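Local coordinates for protein alpha-14 giardin (Giardia lamblia, PDB 3CHJ) that probably serves as a calcium-regulated structural element of the annexin family, linking the phospholipid bilayer to the underlying axoneme, at residues S258-N263 and A296-G301; S250-F255 and Y281-V286; R49-I54 and D60-K65; I35-P40 and I307-E312. All coordinates share one frame; numbering follows the deposited sequence.

In the fold
The chain is built of helices and loops, with no strand, and its four contacts illustrate how an annexin closes on itself at several scales. Contact 4 spans the most sequence, bringing helix 31-38 against the end of helix 301-310 and enclosing the other three. It opens first, at 35-40; contact 3 is the first to close, joining neighbouring helices 41-55 and 59-64. Contacts 1 and 2 have alternating segments, all within the fourth-repeat range, and their centres lie about 14 Å apart; Asp261 N to Ala254 O, a probable hydrogen bond, connects them. Leu299 and Met251 carry their packing on to Ile307 in contact 4. Contact 3 is more remote, about 34 Å from contact 2 between centres.

Contact 1: S258-N263 and A296-G301; sequences SGSDSN and ATELKG
Ser260 and Glu298 join, within the annexin repeat, the loop leading into helix 262-272 to the C-terminal end of helix 291-298. In annexins, carbonyls of the first loop and a downstream acidic residue commonly form a calcium site, and this pairing is consistent with such a place; the calcium seen in the structure lies elsewhere, held by Ala175, Thr178, Gly180, Glu185 and Glu224. Here Glu298 OE1 stands 3.2 Å from Gly259 O, two acceptors, not hydrogen-bonded. The glutamate reaches this point because its chain bends at chi2 (-65°), which folds CD back beside its own CA and brings OE1 toward the 258-263 loop. The other oxygen, OE2, forms a salt bridge with Arg294, which would help to fix the turn of the group. Ser260 OG lies alongside the aliphatic part of the same side chain, 3.3 Å from Glu298 CB, and stands beside its own backbone N (chi1 -62°). From there the hydroxyl donates to a water at 2.8 Å, and that water donates in turn to Glu298 O at 2.7 Å, bridging the loop and the helix end. Next along, Asp261 caps the start of helix 262-272 through OD1 and the N of Arg264. Beside the water bridge Leu299 closes the contact with one branch, its CD2 lying 4.0 Å from Ser260 CB.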
loop_
_atom_site.group_PDB
_atom_site.type_symbol
_atom_site.label_atom_id
_atom_site.label_comp_id
_atom_site.label_asym_id
_atom_site.label_seq_id
_atom_site.Cartn_x
_atom_site.Cartn_y
_atom_site.Cartn_z
ATOM N N SER A 258 -10.323 16.474 8.619
ATOM C CA SER A 258 -11.649 16.527 9.240
ATOM C C SER A 258 -12.164 15.151 9.663
ATOM O O SER A 258 -12.496 14.930 10.836
ATOM C CB SER A 258 -12.642 17.200 8.285
ATOM O OG SER A 258 -13.904 17.407 8.905
ATOM N N GLY A 259 -12.234 14.237 8.701
ATOM C CA GLY A 259 -12.618 12.860 8.963
ATOM C C GLY A 259 -11.494 11.924 8.576
ATOM O O GLY A 259 -10.318 12.184 8.882
ATOM N N SER A 260 -11.858 10.840 7.891
ATOM C CA SER A 260 -10.908 9.789 7.523
ATOM C C SER A 260 -11.280 9.136 6.202
ATOM O O SER A 260 -12.460 9.072 5.840
ATOM C CB SER A 260 -10.832 8.733 8.625
ATOM O OG SER A 260 -10.372 9.318 9.828
ATOM N N ASP A 261 -10.260 8.634 5.506
ATOM C CA ASP A 261 -10.385 8.078 4.157
ATOM C C ASP A 261 -10.480 6.548 4.236
ATOM O O ASP A 261 -9.462 5.885 4.155
ATOM C CB ASP A 261 -9.137 8.503 3.352
ATOM C CG ASP A 261 -9.214 8.150 1.857
ATOM O OD1 ASP A 261 -10.032 7.303 1.430
ATOM O OD2 ASP A 261 -8.395 8.715 1.099
ATOM N N SER A 262 -11.694 6.003 4.396
ATOM C CA SER A 262 -11.884 4.558 4.654
ATOM C C SER A 262 -11.430 3.630 3.518
ATOM O O SER A 262 -10.882 2.558 3.779
ATOM C CB SER A 262 -13.328 4.229 5.084
ATOM O OG SER A 262 -14.190 4.025 3.976
ATOM N N ASN A 263 -11.655 4.027 2.271
ATOM C CA ASN A 263 -11.119 3.243 1.143
ATOM C C ASN A 263 -9.607 3.169 1.178
ATOM O O ASN A 263 -9.009 2.078 0.962
ATOM C CB ASN A 263 -11.587 3.827 -0.182
ATOM C CG ASN A 263 -13.053 3.615 -0.399
ATOM O OD1 ASN A 263 -13.580 2.536 -0.134
ATOM N ND2 ASN A 263 -13.733 4.652 -0.882
ATOM N N ALA A 296 -8.465 5.757 17.637
ATOM C CA ALA A 296 -9.576 5.940 18.581
ATOM C C ALA A 296 -10.313 7.247 18.322
ATOM O O ALA A 296 -11.550 7.296 18.370
ATOM C CB ALA A 296 -9.074 5.902 20.011
ATOM N N THR A 297 -9.563 8.315 18.056
ATOM C CA THR A 297 -10.180 9.600 17.761
ATOM C C THR A 297 -10.909 9.583 16.425
ATOM O O THR A 297 -12.043 10.045 16.329
ATOM C CB THR A 297 -9.150 10.750 17.775
ATOM O OG1 THR A 297 -8.447 10.742 19.019
ATOM C CG2 THR A 297 -9.856 12.086 17.622
ATOM N N GLU A 298 -10.267 9.029 15.400
ATOM C CA GLU A 298 -10.773 9.118 14.036
ATOM C C GLU A 298 -11.877 8.124 13.736
ATOM O O GLU A 298 -12.772 8.415 12.952
ATOM C CB GLU A 298 -9.645 8.888 13.011
ATOM C CG GLU A 298 -8.453 9.847 13.083
ATOM C CD GLU A 298 -8.804 11.289 12.757
ATOM O OE1 GLU A 298 -9.788 11.521 12.014
ATOM O OE2 GLU A 298 -8.089 12.191 13.260
ATOM N N LEU A 299 -11.788 6.938 14.331
ATOM C CA LEU A 299 -12.670 5.831 13.973
ATOM C C LEU A 299 -13.457 5.320 15.175
ATOM O O LEU A 299 -12.887 5.008 16.217
ATOM C CB LEU A 299 -11.856 4.691 13.339
ATOM C CG LEU A 299 -10.982 4.995 12.099
ATOM C CD1 LEU A 299 -10.255 3.719 11.640
ATOM C CD2 LEU A 299 -11.788 5.598 10.951
ATOM N N LYS A 300 -14.772 5.246 15.030
ATOM C CA LYS A 300 -15.616 4.720 16.093
ATOM C C LYS A 300 -16.068 3.309 15.758
ATOM O O LYS A 300 -16.065 2.900 14.588
ATOM C CB LYS A 300 -16.841 5.616 16.313
ATOM C CG LYS A 300 -16.524 7.052 16.722
ATOM C CD LYS A 300 -15.876 7.131 18.091
ATOM C CE LYS A 300 -15.544 8.562 18.465
ATOM N NZ LYS A 300 -14.473 9.141 17.602
ATOM N N GLY A 301 -16.435 2.555 16.789
ATOM C CA GLY A 301 -17.029 1.244 16.603
ATOM C C GLY A 301 -16.088 0.169 16.110
ATOM O O GLY A 301 -14.855 0.298 16.211
HETATM O O HOH W 1 -12.662 10.343 11.061
#

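Contact 2: S250-F255 and Y281-V286; sequences SMNVAF and YYYKKV
Tyr283 OH is met by two residues of helix 243-254 and its end: Asn252 OD1 lies 3.1 Å away and Phe255 CD2 4.0 Å away. The approach of the amide depends on how both chains leave their helices. Asn252 holds CG trans to its backbone N (chi1 -177°), and Tyr283 does the same, which directs each side chain across to the other helix. They cross at about a right angle, the amide and ring planes 57° apart. Nearer its root, the ring lies against the helix itself, with Tyr283 CE1 3.7 Å from Asn252 CB and the backbone N of Asn252 at the ring edge, in its plane. The tyrosine is thus held along one side from CE1 to its hydroxyl. Phe255, just past the end of helix 243-254, adds a smaller share of the contact at a slant, its CD2 4.4 Å from Tyr283 CE1. Phe291 meets both rings edge-to-face, and Arg294 packs against Asn252, Phe255 and Tyr283 alike, so helix 291-298 completes the aromatic cluster. Met251 starts toward helix 279-287, but its end turns off to Trp311. Aromatic packing of this kind, with a buried tyrosine of helix 279-287 packed against helices 243-254 and 291-298, forms part of the core of the fourth annexin repeat.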
loop_
_atom_site.group_PDB
_atom_site.type_symbol
_atom_site.label_atom_id
_atom_site.label_comp_id
_atom_site.label_asym_id
_atom_site.label_seq_id
_atom_site.Cartn_x
_atom_site.Cartn_y
_atom_site.Cartn_z
ATOM N N SER A 250 1.445 6.427 4.997
ATOM C CA SER A 250 0.159 6.356 4.264
ATOM C C SER A 250 -1.029 6.353 5.226
ATOM O O SER A 250 -2.077 6.975 4.959
ATOM C CB SER A 250 0.097 5.133 3.358
ATOM O OG SER A 250 1.132 5.154 2.374
ATOM N N MET A 251 -0.869 5.664 6.353
ATOM C CA MET A 251 -1.936 5.623 7.358
ATOM C C MET A 251 -2.139 7.014 7.965
ATOM O O MET A 251 -3.269 7.441 8.154
ATOM C CB MET A 251 -1.644 4.586 8.445
ATOM C CG MET A 251 -1.733 3.123 7.943
ATOM S SD MET A 251 -3.375 2.612 7.347
ATOM C CE MET A 251 -4.296 2.564 8.916
ATOM N N ASN A 252 -1.054 7.733 8.245
ATOM C CA ASN A 252 -1.185 9.098 8.780
ATOM C C ASN A 252 -1.957 10.018 7.831
ATOM O O ASN A 252 -2.848 10.773 8.254
ATOM C CB ASN A 252 0.186 9.693 9.125
ATOM C CG ASN A 252 0.070 11.086 9.744
ATOM O OD1 ASN A 252 -0.335 11.243 10.904
ATOM N ND2 ASN A 252 0.422 12.099 8.970
ATOM N N VAL A 253 -1.633 9.933 6.545
ATOM C CA VAL A 253 -2.310 10.768 5.541
ATOM C C VAL A 253 -3.785 10.383 5.464
ATOM O O VAL A 253 -4.652 11.265 5.363
ATOM C CB VAL A 253 -1.621 10.680 4.163
ATOM C CG1 VAL A 253 -2.432 11.423 3.101
ATOM C CG2 VAL A 253 -0.215 11.237 4.240
ATOM N N ALA A 254 -4.065 9.078 5.521
ATOM C CA ALA A 254 -5.440 8.559 5.449
ATOM C C ALA A 254 -6.315 9.007 6.624
ATOM O O ALA A 254 -7.495 9.309 6.432
ATOM C CB ALA A 254 -5.430 7.059 5.316
ATOM N N PHE A 255 -5.735 9.109 7.824
ATOM C CA PHE A 255 -6.438 9.683 8.982
ATOM C C PHE A 255 -6.630 11.211 8.839
ATOM O O PHE A 255 -7.246 11.859 9.704
ATOM C CB PHE A 255 -5.663 9.405 10.284
ATOM C CG PHE A 255 -5.642 7.952 10.726
ATOM C CD1 PHE A 255 -6.814 7.196 10.808
ATOM C CD2 PHE A 255 -4.443 7.364 11.144
ATOM C CE1 PHE A 255 -6.786 5.864 11.250
ATOM C CE2 PHE A 255 -4.407 6.030 11.594
ATOM C CZ PHE A 255 -5.583 5.281 11.645
ATOM N N TYR A 281 5.004 1.155 15.695
ATOM C CA TYR A 281 6.236 1.701 16.261
ATOM C C TYR A 281 6.723 2.953 15.507
ATOM O O TYR A 281 6.982 3.997 16.115
ATOM C CB TYR A 281 7.305 0.619 16.257
ATOM C CG TYR A 281 8.663 1.120 16.648
ATOM C CD1 TYR A 281 8.999 1.282 17.982
ATOM C CD2 TYR A 281 9.591 1.455 15.675
ATOM C CE1 TYR A 281 10.261 1.758 18.337
ATOM C CE2 TYR A 281 10.848 1.936 16.014
ATOM C CZ TYR A 281 11.170 2.079 17.348
ATOM O OH TYR A 281 12.434 2.533 17.689
ATOM N N TYR A 282 6.831 2.854 14.184
ATOM C CA TYR A 282 7.312 4.001 13.416
ATOM C C TYR A 282 6.301 5.127 13.421
ATOM O O TYR A 282 6.685 6.285 13.403
ATOM C CB TYR A 282 7.717 3.603 11.990
ATOM C CG TYR A 282 8.983 2.794 12.005
ATOM C CD1 TYR A 282 10.220 3.405 12.213
ATOM C CD2 TYR A 282 8.947 1.401 11.853
ATOM C CE1 TYR A 282 11.391 2.651 12.254
ATOM C CE2 TYR A 282 10.112 0.636 11.896
ATOM C CZ TYR A 282 11.328 1.265 12.099
ATOM O OH TYR A 282 12.484 0.531 12.133
ATOM N N TYR A 283 5.021 4.785 13.451
ATOM C CA TYR A 283 3.973 5.802 13.519
ATOM C C TYR A 283 4.206 6.746 14.711
ATOM O O TYR A 283 4.195 7.975 14.564
ATOM C CB TYR A 283 2.572 5.156 13.591
ATOM C CG TYR A 283 1.487 6.201 13.460
ATOM C CD1 TYR A 283 0.859 6.427 12.228
ATOM C CD2 TYR A 283 1.127 7.003 14.543
ATOM C CE1 TYR A 283 -0.102 7.425 12.081
ATOM C CE2 TYR A 283 0.163 8.018 14.401
ATOM C CZ TYR A 283 -0.439 8.209 13.171
ATOM O OH TYR A 283 -1.384 9.197 13.007
ATOM N N LYS A 284 4.421 6.170 15.890
ATOM C CA LYS A 284 4.647 6.982 17.092
ATOM C C LYS A 284 5.991 7.711 17.042
ATOM O O LYS A 284 6.099 8.874 17.467
ATOM C CB LYS A 284 4.561 6.107 18.338
ATOM C CG LYS A 284 4.676 6.893 19.635
ATOM C CD LYS A 284 4.262 6.056 20.821
ATOM C CE LYS A 284 4.598 6.748 22.134
ATOM N NZ LYS A 284 6.079 6.809 22.352
ATOM N N LYS A 285 7.002 7.034 16.507
ATOM C CA LYS A 285 8.348 7.585 16.467
ATOM C C LYS A 285 8.333 8.854 15.626
ATOM O O LYS A 285 8.988 9.833 15.992
ATOM C CB LYS A 285 9.325 6.538 15.916
ATOM C CG LYS A 285 10.782 6.825 16.215
ATOM C CD LYS A 285 11.655 5.636 15.863
ATOM C CE LYS A 285 13.118 5.895 16.206
ATOM N NZ LYS A 285 13.948 4.682 15.896
ATOM N N VAL A 286 7.563 8.849 14.533
ATOM C CA VAL A 286 7.568 9.939 13.561
ATOM C C VAL A 286 6.537 11.014 13.919
ATOM O O VAL A 286 6.824 12.213 13.825
ATOM C CB VAL A 286 7.313 9.404 12.126
ATOM C CG1 VAL A 286 7.254 10.546 11.119
ATOM C CG2 VAL A 286 8.404 8.409 11.735
#

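Contact 3: R49-I54 and D60-K65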
loop_
_atom_site.group_PDB
_atom_site.type_symbol
_atom_site.label_atom_id
_atom_site.label_comp_id
_atom_site.label_asym_id
_atom_site.label_seq_id
_atom_site.Cartn_x
_atom_site.Cartn_y
_atom_site.Cartn_z
ATOM N N ARG A 49 -14.306 -19.543 -0.943
ATOM C CA ARG A 49 -14.885 -20.377 -1.986
ATOM C C ARG A 49 -15.780 -21.451 -1.363
ATOM O O ARG A 49 -16.877 -21.720 -1.851
ATOM C CB ARG A 49 -13.778 -21.007 -2.834
ATOM C CG ARG A 49 -13.146 -20.058 -3.851
ATOM C CD ARG A 49 -11.792 -20.600 -4.305
ATOM N NE ARG A 49 -11.178 -19.789 -5.353
ATOM C CZ ARG A 49 -10.051 -20.123 -5.984
ATOM N NH1 ARG A 49 -9.425 -21.250 -5.669
ATOM N NH2 ARG A 49 -9.565 -19.333 -6.934
ATOM N N THR A 50 -15.325 -22.029 -0.262
ATOM C CA THR A 50 -16.041 -23.113 0.425
ATOM C C THR A 50 -17.319 -22.604 1.112
ATOM O O THR A 50 -18.303 -23.341 1.232
ATOM C CB THR A 50 -15.103 -23.822 1.429
ATOM O OG1 THR A 50 -13.979 -24.354 0.718
ATOM C CG2 THR A 50 -15.805 -24.971 2.160
ATOM N N PHE A 51 -17.288 -21.344 1.552
ATOM C CA PHE A 51 -18.444 -20.689 2.181
ATOM C C PHE A 51 -19.712 -20.829 1.338
ATOM O O PHE A 51 -20.777 -21.187 1.855
ATOM C CB PHE A 51 -18.142 -19.203 2.414
ATOM C CG PHE A 51 -19.174 -18.492 3.259
ATOM C CD1 PHE A 51 -19.009 -18.394 4.636
ATOM C CD2 PHE A 51 -20.296 -17.910 2.675
ATOM C CE1 PHE A 51 -19.951 -17.738 5.425
ATOM C CE2 PHE A 51 -21.254 -17.257 3.461
ATOM C CZ PHE A 51 -21.075 -17.172 4.834
ATOM N N GLN A 52 -19.588 -20.526 0.048
ATOM C CA GLN A 52 -20.691 -20.652 -0.896
ATOM C C GLN A 52 -21.190 -22.097 -0.978
ATOM O O GLN A 52 -22.391 -22.341 -0.928
ATOM C CB GLN A 52 -20.275 -20.127 -2.281
ATOM C CG GLN A 52 -21.104 -20.667 -3.466
ATOM C CD GLN A 52 -22.590 -20.348 -3.364
ATOM O OE1 GLN A 52 -22.985 -19.352 -2.754
ATOM N NE2 GLN A 52 -23.420 -21.196 -3.965
ATOM N N ALA A 53 -20.260 -23.043 -1.095
ATOM C CA ALA A 53 -20.609 -24.458 -1.215
ATOM C C ALA A 53 -21.398 -24.944 0.008
ATOM O O ALA A 53 -22.404 -25.648 -0.134
ATOM C CB ALA A 53 -19.350 -25.303 -1.428
ATOM N N ILE A 54 -20.943 -24.540 1.195
ATOM C CA ILE A 54 -21.545 -24.938 2.474
ATOM C C ILE A 54 -22.879 -24.233 2.782
ATOM O O ILE A 54 -23.848 -24.885 3.180
ATOM C CB ILE A 54 -20.536 -24.769 3.651
ATOM C CG1 ILE A 54 -19.432 -25.825 3.551
ATOM C CG2 ILE A 54 -21.235 -24.852 5.024
ATOM C CD1 ILE A 54 -18.377 -25.725 4.622
ATOM N N ASP A 60 -19.889 -12.348 -0.004
ATOM C CA ASP A 60 -20.153 -10.914 -0.096
ATOM C C ASP A 60 -21.624 -10.578 0.181
ATOM O O ASP A 60 -21.919 -9.631 0.909
ATOM C CB ASP A 60 -19.617 -10.294 -1.397
ATOM C CG ASP A 60 -20.280 -10.846 -2.662
ATOM O OD1 ASP A 60 -20.916 -11.932 -2.638
ATOM O OD2 ASP A 60 -20.135 -10.164 -3.702
ATOM N N ALA A 61 -22.533 -11.399 -0.344
ATOM C CA ALA A 61 -23.968 -11.202 -0.101
ATOM C C ALA A 61 -24.329 -11.352 1.375
ATOM O O ALA A 61 -25.174 -10.609 1.895
ATOM C CB ALA A 61 -24.790 -12.175 -0.941
ATOM N N PHE A 62 -23.691 -12.312 2.044
ATOM C CA PHE A 62 -23.903 -12.547 3.475
ATOM C C PHE A 62 -23.368 -11.399 4.328
ATOM O O PHE A 62 -24.042 -10.929 5.260
ATOM C CB PHE A 62 -23.235 -13.850 3.887
ATOM C CG PHE A 62 -23.387 -14.184 5.333
ATOM C CD1 PHE A 62 -24.627 -14.541 5.856
ATOM C CD2 PHE A 62 -22.277 -14.185 6.174
ATOM C CE1 PHE A 62 -24.754 -14.879 7.217
ATOM C CE2 PHE A 62 -22.391 -14.514 7.516
ATOM C CZ PHE A 62 -23.635 -14.861 8.047
ATOM N N LEU A 63 -22.151 -10.959 4.026
ATOM C CA LEU A 63 -21.569 -9.839 4.748
ATOM C C LEU A 63 -22.415 -8.580 4.619
ATOM O O LEU A 63 -22.566 -7.844 5.589
ATOM C CB LEU A 63 -20.140 -9.559 4.270
ATOM C CG LEU A 63 -19.119 -10.668 4.515
ATOM C CD1 LEU A 63 -17.761 -10.214 3.993
ATOM C CD2 LEU A 63 -19.045 -11.070 5.995
ATOM N N LYS A 64 -22.961 -8.345 3.428
ATOM C CA LYS A 64 -23.718 -7.120 3.162
ATOM C C LYS A 64 -24.907 -6.937 4.127
ATOM O O LYS A 64 -25.273 -5.800 4.477
ATOM C CB LYS A 64 -24.178 -7.113 1.701
ATOM C CG LYS A 64 -24.734 -5.801 1.256
ATOM C CD LYS A 64 -25.220 -5.839 -0.172
ATOM C CE LYS A 64 -25.728 -4.461 -0.566
ATOM N NZ LYS A 64 -26.350 -4.444 -1.925
ATOM N N LYS A 65 -25.452 -8.055 4.590
ATOM C CA LYS A 65 -26.643 -8.058 5.443
ATOM C C LYS A 65 -26.312 -7.672 6.876
ATOM O O LYS A 65 -27.209 -7.320 7.672
ATOM C CB LYS A 65 -27.280 -9.451 5.447
ATOM C CG LYS A 65 -27.762 -9.942 4.091
ATOM C CD LYS A 65 -28.524 -11.252 4.219
ATOM C CE LYS A 65 -29.064 -11.731 2.868
ATOM N NZ LYS A 65 -28.055 -12.516 2.054
#
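Segments 49-54 and 60-65, carrying Phe51 and Phe62, lie on consecutive helices joined by a short turn, and the CA atoms of these two residues stand 9.9 Å apart. That separation keeps the backbones away from each other and leaves the two phenylalanines to bridge the gap. Each has CG trans to the backbone N, chi1 being -170° in Phe51 and 180° in Phe62, which carries both rings into the space between the helices. The side chains cross at about a right angle. Phe51 arrives end first: its CZ comes 3.5 Å from Phe62 CD2 and 3.8 Å from Phe62 CG. Beside it, CE2 of Phe51 rests 4.0 Å from Phe62 CB, so the ring also leans on the root of its partner. The two planes are inclined at 45° with centroids 5.4 Å apart, an oblique pair that is neither a stack nor a T. Around them, Phe51 touches Val16 of helix 12-24, while Cys23 of the same helix touches Phe62. His66 meets the Phe62 ring, and its ND1 also hydrogen-bonds Phe62 O, so His66 is held to the Phe62 backbone as well as to its ring. What results is two consecutive helices, joined by a short turn, held by a pair of aromatics and backed by a third helix, hydrophobic packing within the N-terminal part of the all-helical annexin fold.

Contact 4: I35-P40 and I307-E312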
loop_
_atom_site.group_PDB
_atom_site.type_symbol
_atom_site.label_atom_id
_atom_site.label_comp_id
_atom_site.label_asym_id
_atom_site.label_seq_id
_atom_site.Cartn_x
_atom_site.Cartn_y
_atom_site.Cartn_z
ATOM N N ILE A 35 -9.550 -14.314 12.118
ATOM C CA ILE A 35 -9.387 -15.301 11.069
ATOM C C ILE A 35 -8.370 -14.783 10.014
ATOM O O ILE A 35 -7.464 -15.495 9.597
ATOM C CB ILE A 35 -10.762 -15.663 10.454
ATOM C CG1 ILE A 35 -11.584 -16.498 11.452
ATOM C CG2 ILE A 35 -10.614 -16.446 9.187
ATOM C CD1 ILE A 35 -13.089 -16.595 11.094
ATOM N N ALA A 36 -8.487 -13.509 9.626
ATOM C CA ALA A 36 -7.550 -12.951 8.648
ATOM C C ALA A 36 -6.109 -12.964 9.129
ATOM O O ALA A 36 -5.198 -13.154 8.319
ATOM C CB ALA A 36 -7.955 -11.525 8.243
ATOM N N ARG A 37 -5.919 -12.753 10.429
ATOM C CA ARG A 37 -4.580 -12.691 11.025
ATOM C C ARG A 37 -3.978 -14.075 11.267
ATOM O O ARG A 37 -2.757 -14.194 11.436
ATOM C CB ARG A 37 -4.631 -11.962 12.355
ATOM C CG ARG A 37 -4.996 -10.517 12.262
ATOM C CD ARG A 37 -5.177 -9.974 13.656
ATOM N NE ARG A 37 -3.920 -9.563 14.292
ATOM C CZ ARG A 37 -3.597 -9.787 15.566
ATOM N NH1 ARG A 37 -4.387 -10.509 16.361
ATOM N NH2 ARG A 37 -2.441 -9.334 16.042
ATOM N N SER A 38 -4.842 -15.095 11.333
ATOM C CA SER A 38 -4.444 -16.446 11.791
ATOM C C SER A 38 -4.054 -17.410 10.676
ATOM O O SER A 38 -3.415 -18.434 10.945
ATOM C CB SER A 38 -5.581 -17.083 12.601
ATOM O OG SER A 38 -5.775 -16.389 13.808
ATOM N N TYR A 39 -4.458 -17.118 9.440
ATOM C CA TYR A 39 -4.276 -18.042 8.310
ATOM C C TYR A 39 -3.660 -17.338 7.099
ATOM O O TYR A 39 -3.855 -16.133 6.929
ATOM C CB TYR A 39 -5.609 -18.671 7.887
ATOM C CG TYR A 39 -6.295 -19.454 8.976
ATOM C CD1 TYR A 39 -5.912 -20.772 9.261
ATOM C CD2 TYR A 39 -7.330 -18.887 9.720
ATOM C CE1 TYR A 39 -6.552 -21.492 10.266
ATOM C CE2 TYR A 39 -7.965 -19.599 10.732
ATOM C CZ TYR A 39 -7.570 -20.900 10.994
ATOM O OH TYR A 39 -8.220 -21.588 12.013
ATOM N N PRO A 40 -2.916 -18.088 6.265
ATOM C CA PRO A 40 -2.363 -17.495 5.045
ATOM C C PRO A 40 -3.458 -17.160 4.024
ATOM O O PRO A 40 -4.506 -17.795 4.021
ATOM C CB PRO A 40 -1.434 -18.590 4.504
ATOM C CG PRO A 40 -1.923 -19.849 5.095
ATOM C CD PRO A 40 -2.527 -19.505 6.425
ATOM N N ILE A 307 -9.194 -2.072 12.403
ATOM C CA ILE A 307 -7.965 -1.454 11.919
ATOM C C ILE A 307 -6.863 -1.584 12.971
ATOM O O ILE A 307 -5.743 -2.016 12.644
ATOM C CB ILE A 307 -8.184 0.024 11.506
ATOM C CG1 ILE A 307 -9.175 0.122 10.343
ATOM C CG2 ILE A 307 -6.839 0.738 11.187
ATOM C CD1 ILE A 307 -8.777 -0.613 9.030
ATOM N N LYS A 308 -7.191 -1.282 14.234
ATOM C CA LYS A 308 -6.213 -1.390 15.342
ATOM C C LYS A 308 -5.697 -2.819 15.464
ATOM O O LYS A 308 -4.482 -3.034 15.609
ATOM C CB LYS A 308 -6.827 -0.967 16.686
ATOM C CG LYS A 308 -6.926 0.533 16.867
ATOM C CD LYS A 308 -7.340 0.922 18.270
ATOM C CE LYS A 308 -8.843 0.702 18.478
ATOM N NZ LYS A 308 -9.366 1.398 19.698
ATOM N N LEU A 309 -6.603 -3.800 15.378
ATOM C CA LEU A 309 -6.211 -5.200 15.531
ATOM C C LEU A 309 -5.339 -5.701 14.371
ATOM O O LEU A 309 -4.356 -6.415 14.568
ATOM C CB LEU A 309 -7.469 -6.076 15.674
ATOM C CG LEU A 309 -7.250 -7.561 15.953
ATOM C CD1 LEU A 309 -6.360 -7.767 17.167
ATOM C CD2 LEU A 309 -8.614 -8.219 16.154
ATOM N N LEU A 310 -5.686 -5.329 13.143
ATOM C CA LEU A 310 -4.911 -5.795 11.986
ATOM C C LEU A 310 -3.480 -5.309 12.047
ATOM O O LEU A 310 -2.559 -6.030 11.646
ATOM C CB LEU A 310 -5.556 -5.300 10.685
ATOM C CG LEU A 310 -6.804 -6.108 10.315
ATOM C CD1 LEU A 310 -7.640 -5.360 9.242
ATOM C CD2 LEU A 310 -6.441 -7.500 9.843
ATOM N N TRP A 311 -3.288 -4.095 12.557
ATOM C CA TRP A 311 -1.964 -3.519 12.644
ATOM C C TRP A 311 -1.207 -3.916 13.909
ATOM O O TRP A 311 -0.066 -3.493 14.116
ATOM C CB TRP A 311 -2.064 -1.998 12.506
ATOM C CG TRP A 311 -2.219 -1.571 11.097
ATOM C CD1 TRP A 311 -3.317 -0.985 10.519
ATOM C CD2 TRP A 311 -1.229 -1.671 10.080
ATOM N NE1 TRP A 311 -3.060 -0.724 9.182
ATOM C CE2 TRP A 311 -1.780 -1.132 8.895
ATOM C CE3 TRP A 311 0.071 -2.193 10.044
ATOM C CZ2 TRP A 311 -1.066 -1.082 7.700
ATOM C CZ3 TRP A 311 0.773 -2.145 8.862
ATOM C CH2 TRP A 311 0.211 -1.597 7.704
ATOM N N GLU A 312 -1.841 -4.711 14.765
ATOM C CA GLU A 312 -1.127 -5.242 15.906
ATOM C C GLU A 312 -0.240 -6.382 15.408
ATOM O O GLU A 312 -0.722 -7.332 14.790
ATOM C CB GLU A 312 -2.096 -5.726 16.988
ATOM C CG GLU A 312 -1.413 -6.038 18.308
ATOM C CD GLU A 312 -0.964 -4.798 19.096
ATOM O OE1 GLU A 312 -0.520 -5.004 20.240
ATOM O OE2 GLU A 312 -1.050 -3.629 18.620
HETATM O O HOH W 2 -1.977 -8.336 12.615
#
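Ala36 is the first residue of 35-40 to turn toward helix 301-310, its CB 4.6 Å from Leu310 CD2. Arg37 follows and carries most of the contact. Its chain leaves with CG beside the backbone N, runs past Leu310, where CG is 4.1 Å from Leu310 CD2, and then bends at chi3 (84°) to present the guanidinium to the end of the other helix. There NH2 donates to Glu312 O at 2.9 Å in a fairly straight bond (158°), close to the guanidinium plane but 52° out of the carbonyl plane. A water takes NE at 2.8 Å and donates to both Leu310 O and Glu312 O, so the latter oxygen is gripped twice. Leu309 covers one face of the guanidinium, its CD1 3.5 Å from Arg37 NH1. NH1 itself forms a salt bridge with Glu34, one turn back. In the annexin fold this joins the N-terminal helices to the fourth-repeat range, and a cation set among carbonyls at a helix C-terminus probably gains from the helix dipole. The carboxylate of Glu312 turns elsewhere, to Lys280. Beyond the arginine, the backbone of Ser38 bonds with Leu319, and Tyr39 leaves helical geometry to pack on Leu319 and Met321 near the end of the modelled chain. Pro40 occupies the N-cap position of helix 41-55.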